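HpcH/HpaI aldolase/citrate lyase family protein (Burkholderia cenocepacia, PDB 4MF4) is of unknown function but belongs to the HpcH/HpaI aldolase/citrate lyase family of TIM-barrel proteins. Local coordinates at residues Val183-Val188 against Gly223-Ile228; Thr103-Cys108 against Ile162-Ser167; Asp172-Ile177 against Ala213-Ala218. All blocks are in the same frame, centred on the assembly; numbering follows the deposited sequence.

Interaction 1: Val183-Val188 against Gly223-Ile228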
loop_
_atom_site.group_PDB
_atom_site.type_symbol
_atom_site.label_atom_id
_atom_site.label_comp_id
_atom_site.label_asym_id
_atom_site.label_seq_id
_atom_site.Cartn_x
_atom_site.Cartn_y
_atom_site.Cartn_z
ATOM N N VAL A 183 7.249 -10.457 -34.384
ATOM C CA VAL A 183 7.126 -11.582 -33.447
ATOM C C VAL A 183 8.527 -12.134 -33.183
ATOM O O VAL A 183 9.160 -12.680 -34.079
ATOM C CB VAL A 183 6.210 -12.707 -33.996
ATOM C CG1 VAL A 183 6.358 -14.008 -33.189
ATOM C CG2 VAL A 183 4.780 -12.239 -33.982
ATOM N N ASP A 184 9.039 -11.974 -31.966
ATOM C CA ASP A 184 10.433 -12.378 -31.670
ATOM C C ASP A 184 10.486 -13.773 -31.025
ATOM O O ASP A 184 11.550 -14.375 -30.954
ATOM C CB ASP A 184 11.128 -11.373 -30.751
ATOM C CG ASP A 184 11.103 -9.941 -31.303
ATOM O OD1 ASP A 184 11.561 -9.733 -32.470
ATOM O OD2 ASP A 184 10.591 -9.034 -30.600
ATOM N N CYS A 185 9.354 -14.303 -30.556
ATOM C CA CYS A 185 9.368 -15.605 -29.927
ATOM C C CYS A 185 7.981 -16.202 -29.904
ATOM O O CYS A 185 7.042 -15.481 -29.624
ATOM C CB CYS A 185 9.819 -15.439 -28.474
ATOM S SG CYS A 185 10.010 -17.012 -27.580
ATOM N N LEU A 186 7.856 -17.507 -30.131
ATOM C CA LEU A 186 6.584 -18.196 -29.972
ATOM C C LEU A 186 6.651 -18.883 -28.629
ATOM O O LEU A 186 7.602 -19.621 -28.389
ATOM C CB LEU A 186 6.367 -19.257 -31.051
ATOM C CG LEU A 186 6.432 -18.836 -32.499
ATOM C CD1 LEU A 186 6.459 -20.050 -33.430
ATOM C CD2 LEU A 186 5.290 -17.897 -32.817
ATOM N N PHE A 187 5.652 -18.696 -27.760
ATOM C CA PHE A 187 5.727 -19.328 -26.439
ATOM C C PHE A 187 4.623 -20.361 -26.231
ATOM O O PHE A 187 3.460 -20.067 -26.401
ATOM C CB PHE A 187 5.682 -18.234 -25.378
ATOM C CG PHE A 187 5.958 -18.719 -23.978
ATOM C CD1 PHE A 187 4.938 -19.189 -23.200
ATOM C CD2 PHE A 187 7.220 -18.637 -23.442
ATOM C CE1 PHE A 187 5.169 -19.575 -21.901
ATOM C CE2 PHE A 187 7.472 -19.032 -22.142
ATOM C CZ PHE A 187 6.439 -19.478 -21.368
ATOM N N VAL A 188 5.002 -21.585 -25.909
ATOM C CA VAL A 188 4.037 -22.647 -25.561
ATOM C C VAL A 188 3.772 -22.750 -24.053
ATOM O O VAL A 188 4.697 -22.994 -23.254
ATOM C CB VAL A 188 4.573 -24.029 -26.056
ATOM C CG1 VAL A 188 3.576 -25.137 -25.763
ATOM C CG2 VAL A 188 4.864 -24.004 -27.549
ATOM N N GLY A 223 12.976 -19.516 -38.432
ATOM C CA GLY A 223 14.039 -18.821 -37.644
ATOM C C GLY A 223 13.584 -17.908 -36.473
ATOM O O GLY A 223 14.217 -16.911 -36.175
ATOM N N VAL A 224 12.502 -18.284 -35.807
ATOM C CA VAL A 224 11.958 -17.570 -34.672
ATOM C C VAL A 224 12.124 -18.474 -33.446
ATOM O O VAL A 224 11.768 -19.675 -33.459
ATOM C CB VAL A 224 10.462 -17.278 -34.921
ATOM C CG1 VAL A 224 9.845 -16.569 -33.711
ATOM C CG2 VAL A 224 10.276 -16.473 -36.218
ATOM N N ALA A 225 12.718 -17.913 -32.402
ATOM C CA ALA A 225 12.815 -18.569 -31.120
ATOM C C ALA A 225 11.508 -19.147 -30.630
ATOM O O ALA A 225 10.469 -18.515 -30.757
ATOM C CB ALA A 225 13.322 -17.598 -30.071
ATOM N N VAL A 226 11.579 -20.361 -30.059
ATOM C CA VAL A 226 10.440 -20.903 -29.343
ATOM C C VAL A 226 10.702 -21.032 -27.844
ATOM O O VAL A 226 11.787 -21.399 -27.440
ATOM C CB VAL A 226 10.037 -22.245 -29.927
ATOM C CG1 VAL A 226 8.744 -22.740 -29.293
ATOM C CG2 VAL A 226 9.869 -22.065 -31.444
ATOM N N GLY A 227 9.691 -20.708 -27.054
ATOM C CA GLY A 227 9.778 -20.785 -25.596
ATOM C C GLY A 227 8.701 -21.703 -25.044
ATOM O O GLY A 227 7.759 -22.047 -25.752
ATOM N N ILE A 228 8.804 -22.022 -23.759
ATOM C CA ILE A 228 7.943 -22.996 -23.128
ATOM C C ILE A 228 8.042 -22.851 -21.620
ATOM O O ILE A 228 9.098 -22.445 -21.071
ATOM C CB ILE A 228 8.336 -24.439 -23.588
ATOM C CG1 ILE A 228 7.280 -25.469 -23.152
ATOM C CG2 ILE A 228 9.719 -24.771 -23.120
ATOM C CD1 ILE A 228 7.351 -26.790 -23.879
HETATM O O HOH W 1 13.564 -15.068 -32.693
#
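Leu-186 O is held by two groups of the neighbouring strand. Gly-227 N donates a hydrogen bond to Leu-186 O at 2.7 Å, tilted slightly from the carbonyl plane. Val-226 CA, 3.3 Å from Leu-186 O, adds a CA-H...O contact, and CG1 of the same valine packs beside the oxygen. This is the parallel pairing of strands 185-188 and 225-230, consecutive strands of the TIM barrel joined by a beta-alpha-beta crossover through helices 190-196 and 206-222. Leu-186 N gives another bond to Ala-225 O, in the carbonyl plane. Further on, Val-188 N reaches Gly-227 O at 2.8 Å along an almost straight N-H (174°) but from above that carbonyl's plane. Cys-185 and Phe-187 face the barrel interior, where Phe-187 touches Ile-162 and Leu-246. With CG anti to the backbone N (chi1 -171°), the ring lies over the backbone at Ile-228, its CE2 3.7 Å from Ile-228 N. Gly-227, with no side chain, lets the ring lie this close to the strand. Leu-186, Val-188, Val-226 and Ile-228 point outward, the last three onto helix 206-222; Val-188 CB meets Ile-228 CG1 at 4.2 Å. Before the first direct bond Asp-184 turns its carboxylate to Arg-21 and Val-161, and one water spans the two backbones, donating to Asp-184 O (2.7 Å) and accepting from Ala-225 N (3.0 Å).

Interaction 2: Thr103-Cys108 against Ile162-Ser167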
loop_
_atom_site.group_PDB
_atom_site.type_symbol
_atom_site.label_atom_id
_atom_site.label_comp_id
_atom_site.label_asym_id
_atom_site.label_seq_id
_atom_site.Cartn_x
_atom_site.Cartn_y
_atom_site.Cartn_z
ATOM N N THR A 103 10.312 -6.184 -22.854
ATOM C CA THR A 103 9.925 -7.457 -23.440
ATOM C C THR A 103 8.547 -7.818 -22.869
ATOM O O THR A 103 8.354 -7.884 -21.645
ATOM C CB THR A 103 10.951 -8.572 -23.160
ATOM O OG1 THR A 103 12.264 -8.189 -23.615
ATOM C CG2 THR A 103 10.521 -9.858 -23.819
ATOM N N LEU A 104 7.587 -8.012 -23.755
ATOM C CA LEU A 104 6.212 -8.278 -23.370
ATOM C C LEU A 104 5.767 -9.624 -23.894
ATOM O O LEU A 104 6.107 -9.998 -25.051
ATOM C CB LEU A 104 5.313 -7.227 -23.972
ATOM C CG LEU A 104 5.384 -5.824 -23.433
ATOM C CD1 LEU A 104 4.202 -5.026 -23.985
ATOM C CD2 LEU A 104 5.427 -5.825 -21.925
ATOM N N MET A 105 5.039 -10.360 -23.057
ATOM C CA MET A 105 4.409 -11.593 -23.470
ATOM C C MET A 105 2.892 -11.368 -23.561
ATOM O O MET A 105 2.269 -10.878 -22.616
ATOM C CB MET A 105 4.700 -12.738 -22.495
ATOM C CG MET A 105 4.151 -14.071 -23.005
ATOM S SD MET A 105 4.463 -15.459 -21.916
ATOM C CE MET A 105 6.208 -15.309 -21.611
ATOM N N PHE A 106 2.301 -11.741 -24.699
ATOM C CA PHE A 106 0.843 -11.655 -24.912
ATOM C C PHE A 106 0.195 -13.053 -24.842
ATOM O O PHE A 106 0.599 -13.994 -25.572
ATOM C CB PHE A 106 0.577 -11.035 -26.284
ATOM C CG PHE A 106 0.943 -9.610 -26.371
ATOM C CD1 PHE A 106 2.255 -9.228 -26.601
ATOM C CD2 PHE A 106 -0.024 -8.633 -26.170
ATOM C CE1 PHE A 106 2.592 -7.886 -26.698
ATOM C CE2 PHE A 106 0.305 -7.304 -26.246
ATOM C CZ PHE A 106 1.631 -6.928 -26.508
ATOM N N PRO A 107 -0.795 -13.212 -23.965
ATOM C CA PRO A 107 -1.490 -14.473 -23.826
ATOM C C PRO A 107 -2.430 -14.699 -24.992
ATOM O O PRO A 107 -2.758 -13.773 -25.712
ATOM C CB PRO A 107 -2.304 -14.304 -22.541
ATOM C CG PRO A 107 -2.435 -12.872 -22.303
ATOM C CD PRO A 107 -1.310 -12.169 -23.053
ATOM N N CYS A 108 -2.911 -15.914 -25.145
ATOM C CA CYS A 108 -4.047 -16.111 -26.046
ATOM C C CYS A 108 -3.872 -15.512 -27.451
ATOM O O CYS A 108 -4.756 -14.782 -27.908
ATOM C CB CYS A 108 -5.308 -15.409 -25.472
ATOM S SG CYS A 108 -5.811 -15.733 -23.765
ATOM N N ILE A 162 6.727 -11.419 -27.446
ATOM C CA ILE A 162 6.542 -12.863 -27.291
ATOM C C ILE A 162 5.031 -13.153 -27.339
ATOM O O ILE A 162 4.230 -12.558 -26.566
ATOM C CB ILE A 162 7.073 -13.374 -25.938
ATOM C CG1 ILE A 162 8.523 -12.951 -25.723
ATOM C CG2 ILE A 162 6.950 -14.896 -25.872
ATOM C CD1 ILE A 162 9.096 -13.258 -24.352
ATOM N N VAL A 163 4.636 -14.047 -28.251
ATOM C CA VAL A 163 3.221 -14.432 -28.401
ATOM C C VAL A 163 3.003 -15.844 -27.844
ATOM O O VAL A 163 3.717 -16.784 -28.199
ATOM C CB VAL A 163 2.733 -14.322 -29.847
ATOM C CG1 VAL A 163 2.793 -12.863 -30.274
ATOM C CG2 VAL A 163 3.528 -15.169 -30.832
ATOM N N GLN A 164 2.031 -15.977 -26.963
ATOM C CA GLN A 164 1.755 -17.254 -26.398
ATOM C C GLN A 164 0.761 -17.975 -27.308
ATOM O O GLN A 164 -0.302 -17.443 -27.615
ATOM C CB GLN A 164 1.249 -17.081 -24.963
ATOM C CG GLN A 164 1.173 -18.372 -24.210
ATOM C CD GLN A 164 1.035 -18.192 -22.670
ATOM O OE1 GLN A 164 1.020 -17.079 -22.137
ATOM N NE2 GLN A 164 0.886 -19.300 -21.983
ATOM N N VAL A 165 1.125 -19.171 -27.766
ATOM C CA VAL A 165 0.269 -19.935 -28.670
ATOM C C VAL A 165 -0.342 -21.054 -27.834
ATOM O O VAL A 165 0.341 -21.962 -27.393
ATOM C CB VAL A 165 1.054 -20.481 -29.863
ATOM C CG1 VAL A 165 0.123 -21.203 -30.827
ATOM C CG2 VAL A 165 1.764 -19.354 -30.590
ATOM N N GLU A 166 -1.622 -20.985 -27.582
ATOM C CA GLU A 166 -2.152 -21.857 -26.544
ATOM C C GLU A 166 -3.557 -22.351 -26.790
ATOM O O GLU A 166 -4.243 -22.753 -25.852
ATOM C CB GLU A 166 -2.018 -21.200 -25.156
ATOM C CG GLU A 166 -2.784 -19.911 -24.961
ATOM C CD GLU A 166 -2.329 -19.175 -23.698
ATOM O OE1 GLU A 166 -1.673 -19.844 -22.854
ATOM O OE2 GLU A 166 -2.612 -17.947 -23.554
ATOM N N SER A 167 -3.917 -22.425 -28.066
ATOM C CA SER A 167 -5.200 -22.867 -28.506
ATOM C C SER A 167 -5.048 -23.704 -29.749
ATOM O O SER A 167 -4.030 -23.635 -30.444
ATOM C CB SER A 167 -5.978 -21.630 -28.882
ATOM O OG SER A 167 -5.151 -20.864 -29.756
#
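Strands 103-106 and 160-165 are parallel neighbours in a barrel wall, paired with Met-105 beside Ile-162 and Phe-106 beside Val-163. Three backbone hydrogen bonds join them: Ile-162 N to Leu-104 O, Phe-106 N to Ile-162 O, and Gln-164 N to Phe-106 O, the last at 2.8 Å. Ile-162 O also receives the CA-H of Met-105 and sits at the edge of the Phe-106 ring, close to its plane. Ile-162 lies against two side chains of the other strand: its CD1 meets Thr-103 CG2 at 3.7 Å, and its CG2 lies 4.1 Å from Met-105 CG, the side chains crossing obliquely. These residues belong to the interior of the TIM barrel, where Phe-187 and Val-82 add to the packing, whereas Leu-104 and Phe-106 turn outward onto helix 90-98. Met-105 runs out from the backbone with CG swung to the side opposite its N (chi1 -174°) and bends only near its end, which brings SD to 3.8 Å from Gln-164 OE1. That oxygen accepts a hydrogen bond from Arg-84, and a 1,2-ethanediol is bound near the Gln-164 side chain. This is the C-terminal end of the strands, where TIM barrels carry their active sites. Past the paired residues, Glu-166 takes over the link. Its CG sits between the backbone N and the carbonyl carbon (chi1 62°) and the rest of the chain is extended, carrying OE2 to Cys-108 N, which donates to it at 2.6 Å on the anti side, 22° out of the carboxylate plane. The carboxylates of Glu-166 and Asp-192 lie close together, and Cys-108 packs against Lys-94 of a second subunit.

Interaction 3: Asp172-Ile177 against Ala213-Ala218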
loop_
_atom_site.group_PDB
_atom_site.type_symbol
_atom_site.label_atom_id
_atom_site.label_comp_id
_atom_site.label_asym_id
_atom_site.label_seq_id
_atom_site.Cartn_x
_atom_site.Cartn_y
_atom_site.Cartn_z
ATOM N N ASP A 172 -3.125 -24.180 -35.577
ATOM C CA ASP A 172 -3.370 -24.261 -37.027
ATOM C C ASP A 172 -2.782 -23.050 -37.766
ATOM O O ASP A 172 -2.391 -23.160 -38.923
ATOM C CB ASP A 172 -4.865 -24.365 -37.331
ATOM C CG ASP A 172 -5.475 -25.664 -36.835
ATOM O OD1 ASP A 172 -4.944 -26.759 -37.146
ATOM O OD2 ASP A 172 -6.500 -25.591 -36.135
ATOM N N GLU A 173 -2.694 -21.916 -37.068
ATOM C CA GLU A 173 -2.281 -20.661 -37.637
ATOM C C GLU A 173 -0.814 -20.361 -37.355
ATOM O O GLU A 173 -0.332 -19.302 -37.715
ATOM C CB GLU A 173 -3.182 -19.529 -37.040
ATOM C CG GLU A 173 -4.621 -19.483 -37.561
ATOM C CD GLU A 173 -4.690 -18.911 -38.979
ATOM O OE1 GLU A 173 -5.636 -18.181 -39.307
ATOM O OE2 GLU A 173 -3.761 -19.132 -39.756
ATOM N N VAL A 174 -0.082 -21.304 -36.757
ATOM C CA VAL A 174 1.208 -20.996 -36.151
ATOM C C VAL A 174 2.317 -20.633 -37.136
ATOM O O VAL A 174 3.175 -19.819 -36.826
ATOM C CB VAL A 174 1.700 -22.090 -35.207
ATOM C CG1 VAL A 174 2.132 -23.329 -35.975
ATOM C CG2 VAL A 174 2.886 -21.561 -34.378
ATOM N N GLU A 175 2.297 -21.200 -38.336
ATOM C CA GLU A 175 3.305 -20.833 -39.314
ATOM C C GLU A 175 3.092 -19.357 -39.742
ATOM O O GLU A 175 4.038 -18.607 -39.859
ATOM C CB GLU A 175 3.316 -21.814 -40.509
ATOM C CG GLU A 175 3.652 -23.269 -40.090
ATOM C CD GLU A 175 2.460 -24.086 -39.561
ATOM O OE1 GLU A 175 1.289 -23.608 -39.609
ATOM O OE2 GLU A 175 2.675 -25.244 -39.082
ATOM N N ARG A 176 1.859 -18.940 -39.935
ATOM C CA ARG A 176 1.583 -17.533 -40.317
ATOM C C ARG A 176 1.804 -16.561 -39.132
ATOM O O ARG A 176 2.159 -15.388 -39.333
ATOM C CB ARG A 176 0.148 -17.406 -40.837
ATOM C CG ARG A 176 -0.139 -18.167 -42.142
ATOM C CD ARG A 176 -1.641 -18.422 -42.299
ATOM N NE ARG A 176 -2.342 -17.245 -42.835
ATOM C CZ ARG A 176 -3.571 -16.823 -42.492
ATOM N NH1 ARG A 176 -4.296 -17.431 -41.562
ATOM N NH2 ARG A 176 -4.068 -15.744 -43.073
ATOM N N ILE A 177 1.532 -17.026 -37.901
ATOM C CA ILE A 177 1.902 -16.251 -36.706
ATOM C C ILE A 177 3.420 -16.046 -36.645
ATOM O O ILE A 177 3.899 -14.936 -36.456
ATOM C CB ILE A 177 1.391 -16.907 -35.423
ATOM C CG1 ILE A 177 -0.140 -16.834 -35.408
ATOM C CG2 ILE A 177 1.973 -16.210 -34.187
ATOM C CD1 ILE A 177 -0.792 -17.703 -34.372
ATOM N N ALA A 213 4.880 -30.034 -30.743
ATOM C CA ALA A 213 5.896 -30.334 -31.749
ATOM C C ALA A 213 5.696 -29.431 -32.968
ATOM O O ALA A 213 6.673 -28.885 -33.497
ATOM C CB ALA A 213 5.845 -31.830 -32.135
ATOM N N ARG A 214 4.436 -29.237 -33.397
ATOM C CA ARG A 214 4.151 -28.342 -34.512
ATOM C C ARG A 214 4.606 -26.918 -34.270
ATOM O O ARG A 214 5.175 -26.287 -35.158
ATOM C CB ARG A 214 2.663 -28.359 -34.927
ATOM C CG ARG A 214 2.406 -27.545 -36.189
ATOM C CD ARG A 214 0.979 -27.683 -36.689
ATOM N NE ARG A 214 0.618 -26.637 -37.651
ATOM C CZ ARG A 214 -0.589 -26.507 -38.187
ATOM N NH1 ARG A 214 -1.573 -27.341 -37.866
ATOM N NH2 ARG A 214 -0.811 -25.550 -39.059
ATOM N N VAL A 215 4.373 -26.407 -33.066
ATOM C CA VAL A 215 4.728 -25.031 -32.760
ATOM C C VAL A 215 6.257 -24.866 -32.785
ATOM O O VAL A 215 6.814 -23.930 -33.379
ATOM C CB VAL A 215 4.162 -24.626 -31.354
ATOM C CG1 VAL A 215 4.671 -23.261 -30.958
ATOM C CG2 VAL A 215 2.642 -24.617 -31.368
ATOM N N LEU A 216 6.946 -25.769 -32.101
ATOM C CA LEU A 216 8.426 -25.779 -32.135
ATOM C C LEU A 216 8.987 -25.832 -33.567
ATOM O O LEU A 216 9.939 -25.102 -33.914
ATOM C CB LEU A 216 8.948 -26.965 -31.313
ATOM C CG LEU A 216 10.462 -27.242 -31.323
ATOM C CD1 LEU A 216 11.172 -26.034 -30.721
ATOM C CD2 LEU A 216 10.811 -28.499 -30.542
ATOM N N ALA A 217 8.414 -26.711 -34.393
ATOM C CA ALA A 217 8.885 -26.900 -35.767
ATOM C C ALA A 217 8.619 -25.665 -36.571
ATOM O O ALA A 217 9.443 -25.244 -37.398
ATOM C CB ALA A 217 8.210 -28.107 -36.401
ATOM N N ALA A 218 7.466 -25.051 -36.333
ATOM C CA ALA A 218 7.176 -23.777 -37.025
ATOM C C ALA A 218 8.226 -22.714 -36.737
ATOM O O ALA A 218 8.672 -21.980 -37.620
ATOM C CB ALA A 218 5.791 -23.275 -36.680
HETATM O O HOH W 2 5.075 -26.546 -37.937
#
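Arg-214 and Glu-175 cross at about a right angle, yet their flat ends meet nearly coplanar, with carboxylate and guanidinium planes 28° apart. The pair joins two neighbouring helices of the outer layer of the TIM barrel, 174-178 and 206-222. Arg-214 leaves its helix with CG beside its own carbonyl carbon and stays extended out to NE, carrying the guanidinium across to the other segment. Glu-175 bends instead, its chi2 of 83° turning the carboxylate to meet it. The grip is side-on and twofold: Arg-214 NE donates to Glu-175 OE2 at 2.9 Å, tilted from the guanidinium plane, and NH2 donates to OE1 at 2.9 Å, almost exactly in it. Both oxygens use their syn lone pairs; bound at two nitrogens, the guanidinium is restrained in rotation. Asp-172 completes a salt-bridge network more loosely: its OD1 stands 3.5 Å from Arg-214 NH1, the two planes are 61° apart, and its backbone CA lies over one guanidinium face. Beside the salt bridge Val-174 points at the other helix. Its CG1 meets Ala-218 CB at 3.7 Å, and its CG2 faces Val-215 CG1 at 4.2 Å; the Val-174 and Arg-214 side chains slide past each other in opposite directions. Leu-186 and Val-188 of strand 185-188 continue this apolar layer inward, packing on Val-174 and Val-215 respectively. One water donates both to Glu-175 OE2 (3.0 Å) and to the backbone oxygen Arg-214 O (2.8 Å).

In the fold
Interactions 1 and 2 are parallel strand pairings of one closed eight-stranded barrel, with centres about 9 Å apart. Strands 160-165 and 185-188 are themselves neighbours, so the two contacts form a continuous run of wall: Phe-187 N and O probably bond to Val-163 O and Val-165 N. Along the chain interaction 2 closes before interaction 1 opens. Interaction 3 lies outside this wall, its centre about 10 Å from that of interaction 1 and 13 Å from that of interaction 2. Its segments alternate with those of interaction 1, each helix preceding a strand of that pair, and Ile-177 packs on Val-163. The outward faces of the strands and the helices thus share an apolar layer.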